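Local coordinates for protein DNA primase (Helicobacter pylori, PDB 4EHS) that synthesises the short RNA primers that DNA polymerase extends during replication and, as a C-terminal-domain fragment here, represents the part that binds the DnaB helicase, at residues L36-L41 with G58-K63; Y40-R45 with P78-L83. One frame throughout, in Å; residues are numbered along the deposited sequence.

Contact 1. Residues L36-L41 with G58-K63; sequences LVIRYL and GVFLHK
Ile-38, on helix 30-43, faces the loop that leads into helix 64-71, and its CA lies 8.4 Å from the CA of Lys-63, the residue at the N-cap of helix 64-71. This is helix-to-loop packing within the all-helical, helicase-binding C-terminal domain of the primase, a buried contact, mostly apolar, with no hydrogen bond between the two segments. Ile-38 carries most of the contact from the helix side. Its CG1 is placed beside the backbone N and anti to the carbonyl carbon (chi1 -68°), and with chi2 extended the CD1 methyl reaches between the Phe-60 ring and the backbone of Lys-63. It approaches the ring obliquely, with CD1 of Ile-38 3.6 Å from CE1 of Phe-60; CG1 of Ile-38 follows at 3.8 Å from the same ring atom. Phe-60 also stacks on Phe-67 of helix 64-71. Nearby, Glu-34, one turn earlier on helix 30-43, accepts hydrogen bonds from the backbone N atoms of Leu-61 and His-62. The Lys-63 chain bends at chi2 and its amine leads away; Ile-38 CD1 rests against the Lys-63 carbonyl O at 3.6 Å and CB of the same residue at 3.7 Å.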
ATOM      1  N   LEU A  36       6.160  -2.647  20.281  1.00 12.17           N
ATOM      2  CA  LEU A  36       7.137  -3.688  19.960  1.00 11.71           C
ATOM      3  C   LEU A  36       7.647  -3.481  18.560  1.00 12.76           C
ATOM      4  O   LEU A  36       8.853  -3.481  18.354  1.00 11.73           O
ATOM      5  CB  LEU A  36       6.599  -5.086  20.237  1.00 12.61           C
ATOM      6  CG  LEU A  36       7.531  -6.266  20.009  1.00 14.14           C
ATOM      7  CD1 LEU A  36       8.692  -6.190  20.989  1.00 16.65           C
ATOM      8  CD2 LEU A  36       6.734  -7.559  20.211  1.00 15.17           C
ATOM      9  N   VAL A  37       6.705  -3.247  17.650  1.00 11.34           N
ATOM     10  CA  VAL A  37       7.037  -3.102  16.230  1.00 13.46           C
ATOM     11  C   VAL A  37       7.952  -1.864  16.101  1.00 11.48           C
ATOM     12  O   VAL A  37       9.011  -1.946  15.454  1.00 12.05           O
ATOM     13  CB  VAL A  37       5.745  -3.042  15.363  1.00 12.47           C
ATOM     14  CG1 VAL A  37       6.113  -2.525  13.982  1.00 13.75           C
ATOM     15  CG2 VAL A  37       5.139  -4.446  15.182  1.00 13.54           C
ATOM     16  N   ILE A  38       7.601  -0.739  16.735  1.00 12.04           N
ATOM     17  CA  ILE A  38       8.369   0.470  16.586  1.00 11.97           C
ATOM     18  C   ILE A  38       9.751   0.306  17.238  1.00 13.26           C
ATOM     19  O   ILE A  38      10.756   0.881  16.780  1.00 11.14           O
ATOM     20  CB  ILE A  38       7.594   1.663  17.145  1.00 13.06           C
ATOM     21  CG1 ILE A  38       6.363   1.917  16.215  1.00 13.96           C
ATOM     22  CG2 ILE A  38       8.473   2.936  17.133  1.00 13.41           C
ATOM     23  CD1 ILE A  38       5.364   2.884  16.830  1.00 14.52           C
ATOM     24  N   ARG A  39       9.736  -0.427  18.355  1.00 11.97           N
ATOM     25  CA  ARG A  39      11.038  -0.641  19.074  1.00 12.41           C
ATOM     26  C   ARG A  39      12.051  -1.390  18.154  1.00 11.91           C
ATOM     27  O   ARG A  39      13.294  -1.083  18.108  1.00 11.97           O
ATOM     28  CB  ARG A  39      10.743  -1.414  20.392  1.00 11.89           C
ATOM     29  CG  ARG A  39      12.121  -1.626  21.110  1.00 13.33           C
ATOM     30  CD  ARG A  39      12.781  -0.304  21.503  1.00 14.30           C
ATOM     31  NE  ARG A  39      13.946  -0.760  22.303  1.00 17.21           N
ATOM     32  CZ  ARG A  39      13.888  -0.877  23.617  1.00 16.59           C
ATOM     33  NH1 ARG A  39      12.869  -0.313  24.310  1.00 19.19           N
ATOM     34  NH2 ARG A  39      14.939  -1.455  24.254  1.00 19.29           N
ATOM     35  N   TYR A  40      11.564  -2.393  17.431  1.00 10.61           N
ATOM     36  CA  TYR A  40      12.406  -3.074  16.431  1.00 11.75           C
ATOM     37  C   TYR A  40      12.924  -2.057  15.405  1.00 12.15           C
ATOM     38  O   TYR A  40      14.117  -2.091  15.041  1.00 13.46           O
ATOM     39  CB  TYR A  40      11.632  -4.096  15.649  1.00 10.96           C
ATOM     40  CG  TYR A  40      11.604  -5.493  16.272  1.00 11.52           C
ATOM     41  CD1 TYR A  40      12.705  -6.320  16.178  1.00 12.69           C
ATOM     42  CD2 TYR A  40      10.477  -5.952  16.939  1.00 12.14           C
ATOM     43  CE1 TYR A  40      12.687  -7.636  16.717  1.00 13.23           C
ATOM     44  CE2 TYR A  40      10.441  -7.249  17.490  1.00 13.08           C
ATOM     45  CZ  TYR A  40      11.589  -8.075  17.414  1.00 14.68           C
ATOM     46  OH  TYR A  40      11.569  -9.351  17.939  1.00 15.29           O
ATOM     47  N   LEU A  41      12.034  -1.212  14.875  1.00 11.73           N
ATOM     48  CA  LEU A  41      12.487  -0.149  13.909  1.00 11.77           C
ATOM     49  C   LEU A  41      13.497   0.837  14.516  1.00 13.26           C
ATOM     50  O   LEU A  41      14.412   1.312  13.810  1.00 13.08           O
ATOM     51  CB  LEU A  41      11.287   0.662  13.414  1.00 12.51           C
ATOM     52  CG  LEU A  41      10.129  -0.243  12.972  1.00 13.21           C
ATOM     53  CD1 LEU A  41       9.081   0.743  12.488  1.00 14.39           C
ATOM     54  CD2 LEU A  41      10.414  -1.242  11.835  1.00 15.20           C
ATOM     55  N   GLY A  58      -1.041   5.822   9.504  1.00 20.72           N
ATOM     56  CA  GLY A  58      -2.465   5.485   9.722  1.00 22.83           C
ATOM     57  C   GLY A  58      -2.808   4.143  10.352  1.00 22.43           C
ATOM     58  O   GLY A  58      -3.882   4.001  10.941  1.00 26.82           O
ATOM     59  N   VAL A  59      -1.888   3.197  10.282  1.00 20.46           N
ATOM     60  CA  VAL A  59      -2.107   1.851  10.750  1.00 20.16           C
ATOM     61  C   VAL A  59      -2.171   1.850  12.275  1.00 18.78           C
ATOM     62  O   VAL A  59      -2.946   1.104  12.872  1.00 20.22           O
ATOM     63  CB  VAL A  59      -1.023   0.889  10.252  1.00 21.50           C
ATOM     64  CG1 VAL A  59      -1.251  -0.496  10.817  1.00 19.99           C
ATOM     65  CG2 VAL A  59      -1.079   0.747   8.733  1.00 23.85           C
ATOM     66  N   PHE A  60      -1.390   2.749  12.865  1.00 17.94           N
ATOM     67  CA  PHE A  60      -1.217   2.809  14.352  1.00 17.72           C
ATOM     68  C   PHE A  60      -2.374   3.521  15.017  1.00 20.06           C
ATOM     69  O   PHE A  60      -2.704   4.646  14.631  1.00 26.07           O
ATOM     70  CB  PHE A  60       0.093   3.539  14.691  1.00 16.63           C
ATOM     71  CG  PHE A  60       1.310   2.776  14.261  1.00 19.27           C
ATOM     72  CD1 PHE A  60       1.874   1.830  15.156  1.00 16.78           C
ATOM     73  CD2 PHE A  60       1.899   2.924  12.984  1.00 19.04           C
ATOM     74  CE1 PHE A  60       2.961   1.056  14.784  1.00 15.36           C
ATOM     75  CE2 PHE A  60       3.007   2.138  12.618  1.00 18.15           C
ATOM     76  CZ  PHE A  60       3.555   1.202  13.519  1.00 15.65           C
ATOM     77  N   LEU A  61      -2.967   2.876  16.015  1.00 18.60           N
ATOM     78  CA  LEU A  61      -4.044   3.480  16.827  1.00 19.92           C
ATOM     79  C   LEU A  61      -3.544   4.022  18.162  1.00 20.41           C
ATOM     80  O   LEU A  61      -4.286   4.785  18.807  1.00 21.35           O
ATOM     81  CB  LEU A  61      -5.160   2.480  17.083  1.00 19.67           C
ATOM     82  CG  LEU A  61      -5.737   1.755  15.861  1.00 23.51           C
ATOM     83  CD1 LEU A  61      -7.000   0.976  16.213  1.00 22.55           C
ATOM     84  CD2 LEU A  61      -5.970   2.763  14.762  1.00 26.90           C
ATOM     85  N   HIS A  62      -2.317   3.663  18.546  1.00 15.66           N
ATOM     86  CA  HIS A  62      -1.795   4.054  19.867  1.00 17.98           C
ATOM     87  C   HIS A  62      -0.530   4.789  19.815  1.00 16.51           C
ATOM     88  O   HIS A  62      -0.281   5.634  20.680  1.00 19.64           O
ATOM     89  CB  HIS A  62      -1.643   2.838  20.774  1.00 18.08           C
ATOM     90  CG  HIS A  62      -2.922   2.101  20.987  1.00 20.25           C
ATOM     91  ND1 HIS A  62      -3.912   2.572  21.827  1.00 20.87           N
ATOM     92  CD2 HIS A  62      -3.396   0.930  20.428  1.00 17.99           C
ATOM     93  CE1 HIS A  62      -4.966   1.714  21.770  1.00 20.54           C
ATOM     94  NE2 HIS A  62      -4.655   0.707  20.962  1.00 19.43           N
ATOM     95  N   LYS A  63       0.309   4.519  18.803  1.00 15.96           N
ATOM     96  CA  LYS A  63       1.689   4.988  18.821  1.00 15.74           C
ATOM     97  C   LYS A  63       2.014   5.708  17.493  1.00 16.24           C
ATOM     98  O   LYS A  63       3.137   5.745  17.036  1.00 15.50           O
ATOM     99  CB  LYS A  63       2.704   3.845  19.138  1.00 14.72           C
ATOM    100  CG  LYS A  63       2.496   3.184  20.505  1.00 16.59           C
ATOM    101  CD  LYS A  63       2.844   4.128  21.628  1.00 17.04           C
ATOM    102  CE  LYS A  63       2.327   3.626  22.954  1.00 17.09           C
ATOM    103  NZ  LYS A  63       2.603   4.465  24.137  1.00 18.06           N
TER

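Contact 2. Residues Y40-R45 with P78-L83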
ATOM      1  N   TYR A  40      11.564  -2.393  17.431  1.00 10.61           N
ATOM      2  CA  TYR A  40      12.406  -3.074  16.431  1.00 11.75           C
ATOM      3  C   TYR A  40      12.924  -2.057  15.405  1.00 12.15           C
ATOM      4  O   TYR A  40      14.117  -2.091  15.041  1.00 13.46           O
ATOM      5  CB  TYR A  40      11.632  -4.096  15.649  1.00 10.96           C
ATOM      6  CG  TYR A  40      11.604  -5.493  16.272  1.00 11.52           C
ATOM      7  CD1 TYR A  40      12.705  -6.320  16.178  1.00 12.69           C
ATOM      8  CD2 TYR A  40      10.477  -5.952  16.939  1.00 12.14           C
ATOM      9  CE1 TYR A  40      12.687  -7.636  16.717  1.00 13.23           C
ATOM     10  CE2 TYR A  40      10.441  -7.249  17.490  1.00 13.08           C
ATOM     11  CZ  TYR A  40      11.589  -8.075  17.414  1.00 14.68           C
ATOM     12  OH  TYR A  40      11.569  -9.351  17.939  1.00 15.29           O
ATOM     13  N   LEU A  41      12.034  -1.212  14.875  1.00 11.73           N
ATOM     14  CA  LEU A  41      12.487  -0.149  13.909  1.00 11.77           C
ATOM     15  C   LEU A  41      13.497   0.837  14.516  1.00 13.26           C
ATOM     16  O   LEU A  41      14.412   1.312  13.810  1.00 13.08           O
ATOM     17  CB  LEU A  41      11.287   0.662  13.414  1.00 12.51           C
ATOM     18  CG  LEU A  41      10.129  -0.243  12.972  1.00 13.21           C
ATOM     19  CD1 LEU A  41       9.081   0.743  12.488  1.00 14.39           C
ATOM     20  CD2 LEU A  41      10.414  -1.242  11.835  1.00 15.20           C
ATOM     21  N   LEU A  42      13.355   1.141  15.792  1.00 11.64           N
ATOM     22  CA  LEU A  42      14.338   2.012  16.454  1.00 12.19           C
ATOM     23  C   LEU A  42      15.709   1.334  16.577  1.00 11.80           C
ATOM     24  O   LEU A  42      16.772   2.028  16.554  1.00 12.90           O
ATOM     25  CB  LEU A  42      13.821   2.387  17.861  1.00 12.67           C
ATOM     26  CG  LEU A  42      12.756   3.494  17.810  1.00 15.21           C
ATOM     27  CD1 LEU A  42      12.076   3.480  19.212  1.00 14.75           C
ATOM     28  CD2 LEU A  42      13.350   4.903  17.545  1.00 16.19           C
ATOM     29  N   GLU A  43      15.710   0.039  16.838  1.00 11.42           N
ATOM     30  CA  GLU A  43      16.987  -0.671  17.084  1.00 12.41           C
ATOM     31  C   GLU A  43      17.682  -1.016  15.777  1.00 13.54           C
ATOM     32  O   GLU A  43      18.924  -1.132  15.731  1.00 12.09           O
ATOM     33  CB  GLU A  43      16.798  -1.949  17.886  1.00 14.07           C
ATOM     34  CG  GLU A  43      16.344  -1.573  19.308  1.00 21.39           C
ATOM     35  CD  GLU A  43      17.074  -2.270  20.454  1.00 21.58           C
ATOM     36  OE1 GLU A  43      17.953  -3.124  20.211  1.00 21.30           O
ATOM     37  OE2 GLU A  43      16.625  -2.068  21.637  1.00 24.99           O
ATOM     38  N   ASP A  44      16.889  -1.207  14.696  1.00 13.69           N
ATOM     39  CA  ASP A  44      17.520  -1.607  13.441  1.00 13.74           C
ATOM     40  C   ASP A  44      16.803  -0.878  12.303  1.00 15.86           C
ATOM     41  O   ASP A  44      15.738  -1.260  11.899  1.00 12.34           O
ATOM     42  CB  ASP A  44      17.551  -3.127  13.270  1.00 14.18           C
ATOM     43  CG  ASP A  44      18.345  -3.566  12.000  1.00 15.47           C
ATOM     44  OD1 ASP A  44      18.576  -2.746  11.095  1.00 15.51           O
ATOM     45  OD2 ASP A  44      18.672  -4.717  11.967  1.00 17.76           O
ATOM     46  N   ARG A  45      17.399   0.212  11.837  1.00 15.93           N
ATOM     47  CA  ARG A  45      16.660   1.100  10.904  1.00 17.43           C
ATOM     48  C   ARG A  45      16.483   0.384   9.580  1.00 16.73           C
ATOM     49  O   ARG A  45      15.594   0.784   8.799  1.00 18.12           O
ATOM     50  CB  ARG A  45      17.330   2.463  10.717  1.00 19.66           C
ATOM     51  CG  ARG A  45      16.313   3.606  10.450  1.00 23.31           C
ATOM     52  CD  ARG A  45      16.889   5.039  10.628  1.00 29.95           C
ATOM     53  NE  ARG A  45      16.094   6.081   9.970  1.00 33.31           N
ATOM     54  CZ  ARG A  45      14.996   6.678  10.484  1.00 35.67           C
ATOM     55  NH1 ARG A  45      14.528   6.352  11.686  1.00 30.87           N
ATOM     56  NH2 ARG A  45      14.335   7.594   9.770  1.00 36.38           N
ATOM     57  N   PRO A  78      10.709  13.306  22.730  1.00 26.18           N
ATOM     58  CA  PRO A  78      10.490  12.659  24.064  1.00 26.04           C
ATOM     59  C   PRO A  78       9.717  11.285  24.066  1.00 25.98           C
ATOM     60  O   PRO A  78      10.102  10.361  24.791  1.00 26.66           O
ATOM     61  CB  PRO A  78       9.788  13.771  24.887  1.00 25.49           C
ATOM     62  CG  PRO A  78      10.300  15.046  24.242  1.00 29.26           C
ATOM     63  CD  PRO A  78      10.422  14.757  22.759  1.00 25.63           C
ATOM     64  N   LYS A  79       8.689  11.143  23.230  1.00 23.22           N
ATOM     65  CA  LYS A  79       7.963   9.882  23.079  1.00 21.75           C
ATOM     66  C   LYS A  79       8.813   8.754  22.543  1.00 21.39           C
ATOM     67  O   LYS A  79       8.730   7.587  23.005  1.00 21.05           O
ATOM     68  CB  LYS A  79       6.649  10.114  22.262  1.00 25.11           C
ATOM     69  CG  LYS A  79       5.602  10.906  23.074  1.00 24.89           C
ATOM     70  CD  LYS A  79       4.235  11.059  22.406  1.00 26.45           C
ATOM     71  CE  LYS A  79       3.418  12.086  23.186  1.00 32.48           C
ATOM     72  NZ  LYS A  79       1.980  12.165  22.787  1.00 33.46           N
ATOM     73  N   LEU A  80       9.631   9.084  21.542  1.00 21.38           N
ATOM     74  CA  LEU A  80      10.485   8.089  20.862  1.00 22.85           C
ATOM     75  C   LEU A  80      11.635   7.710  21.771  1.00 25.35           C
ATOM     76  O   LEU A  80      11.984   6.539  21.883  1.00 28.60           O
ATOM     77  CB  LEU A  80      10.977   8.660  19.525  1.00 23.27           C
ATOM     78  CG  LEU A  80      11.276   7.693  18.428  1.00 30.24           C
ATOM     79  CD1 LEU A  80       9.986   6.898  18.132  1.00 23.76           C
ATOM     80  CD2 LEU A  80      11.774   8.464  17.193  1.00 23.15           C
ATOM     81  N   VAL A  81      12.186   8.696  22.470  1.00 24.84           N
ATOM     82  CA  VAL A  81      13.212   8.416  23.484  1.00 29.15           C
ATOM     83  C   VAL A  81      12.657   7.439  24.542  1.00 28.39           C
ATOM     84  O   VAL A  81      13.280   6.420  24.879  1.00 25.30           O
ATOM     85  CB  VAL A  81      13.758   9.734  24.105  1.00 29.73           C
ATOM     86  CG1 VAL A  81      14.537   9.473  25.406  1.00 30.46           C
ATOM     87  CG2 VAL A  81      14.575  10.494  23.045  1.00 28.08           C
ATOM     88  N   ALA A  82      11.443   7.699  25.009  1.00 26.10           N
ATOM     89  CA  ALA A  82      10.889   6.878  26.072  1.00 26.54           C
ATOM     90  C   ALA A  82      10.660   5.438  25.572  1.00 26.45           C
ATOM     91  O   ALA A  82      10.875   4.442  26.304  1.00 25.51           O
ATOM     92  CB  ALA A  82       9.585   7.474  26.559  1.00 27.26           C
ATOM     93  N   LEU A  83      10.210   5.317  24.326  1.00 22.78           N
ATOM     94  CA  LEU A  83      10.017   3.995  23.796  1.00 21.20           C
ATOM     95  C   LEU A  83      11.375   3.266  23.612  1.00 23.35           C
ATOM     96  O   LEU A  83      11.484   2.071  23.872  1.00 24.07           O
ATOM     97  CB  LEU A  83       9.218   4.136  22.470  1.00 20.35           C
ATOM     98  CG  LEU A  83       8.903   2.935  21.628  1.00 21.52           C
ATOM     99  CD1 LEU A  83       8.154   1.915  22.456  1.00 19.54           C
ATOM    100  CD2 LEU A  83       8.063   3.367  20.439  1.00 21.57           C
TER
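Leu-42, in the last turn of helix 30-43, packs its two methyls against Leu-80 and Leu-83 on helix 78-85. The tight part is at Leu-80: CD2 of Leu-42 comes within 3.6 Å of Leu-80 CG, and Leu-80 CD1 lies 4.0 Å from that same methyl. The other branch is held less closely, with CD1 of Leu-42 4.0 Å from Leu-83 CG. The division is not clean, since CD1 of Leu-42 also lies 4.1 Å from the Leu-80 carbonyl O. With CG of Leu-42 beside its backbone N (chi1 -78°), both branches are sent toward helix 78-85, and Leu-42 meets each partner leucine at a slant. This is apolar helix-helix packing in the helicase-binding domain of the primase, without a hydrogen bond between the segments; Leu-70 of helix 64-71 touches both Leu-42 and Leu-80 and makes a third wall. Toward solvent the character changes: Leu-80 and Leu-83 are buried, but Leu-42 itself is partly exposed. Beside it Glu-43 is exposed, yet its OE2 forms a salt bridge with Arg-39 NE. Helix 30-43 ends at Glu-43; Asp-44 leaves helical angles and N-caps the helix that follows, its OD1 bonded to Ser-46 OG. Beyond that turn, Arg-45 gives NH1 to the carbonyl O of Leu-70 and packs on Ile-127 of the second subunit.

Overall arrangement
Contacts 1 and 2 lie about 10 Å apart, centre to centre, and both start from helix 30-43, sharing Tyr-40 and Leu-41. Along the chain come helix 30-43, helix 45-51, loop 58-63, helix 64-71 and then helix 78-85, so one helix receives two later elements. Contact 1 is the more central, about 6 Å from the centre of the chain against about 15 Å for contact 2. They also touch directly: CG2 of Ile-38 packs 3.4 Å from CD2 of Leu-83, and Arg-39 NH1 probably hydrogen-bonds to Leu-83 O. Together they fasten loop 58-63 and helix 78-85 to helix 30-43 within the helicase-binding domain, which exists as a dimer in solution.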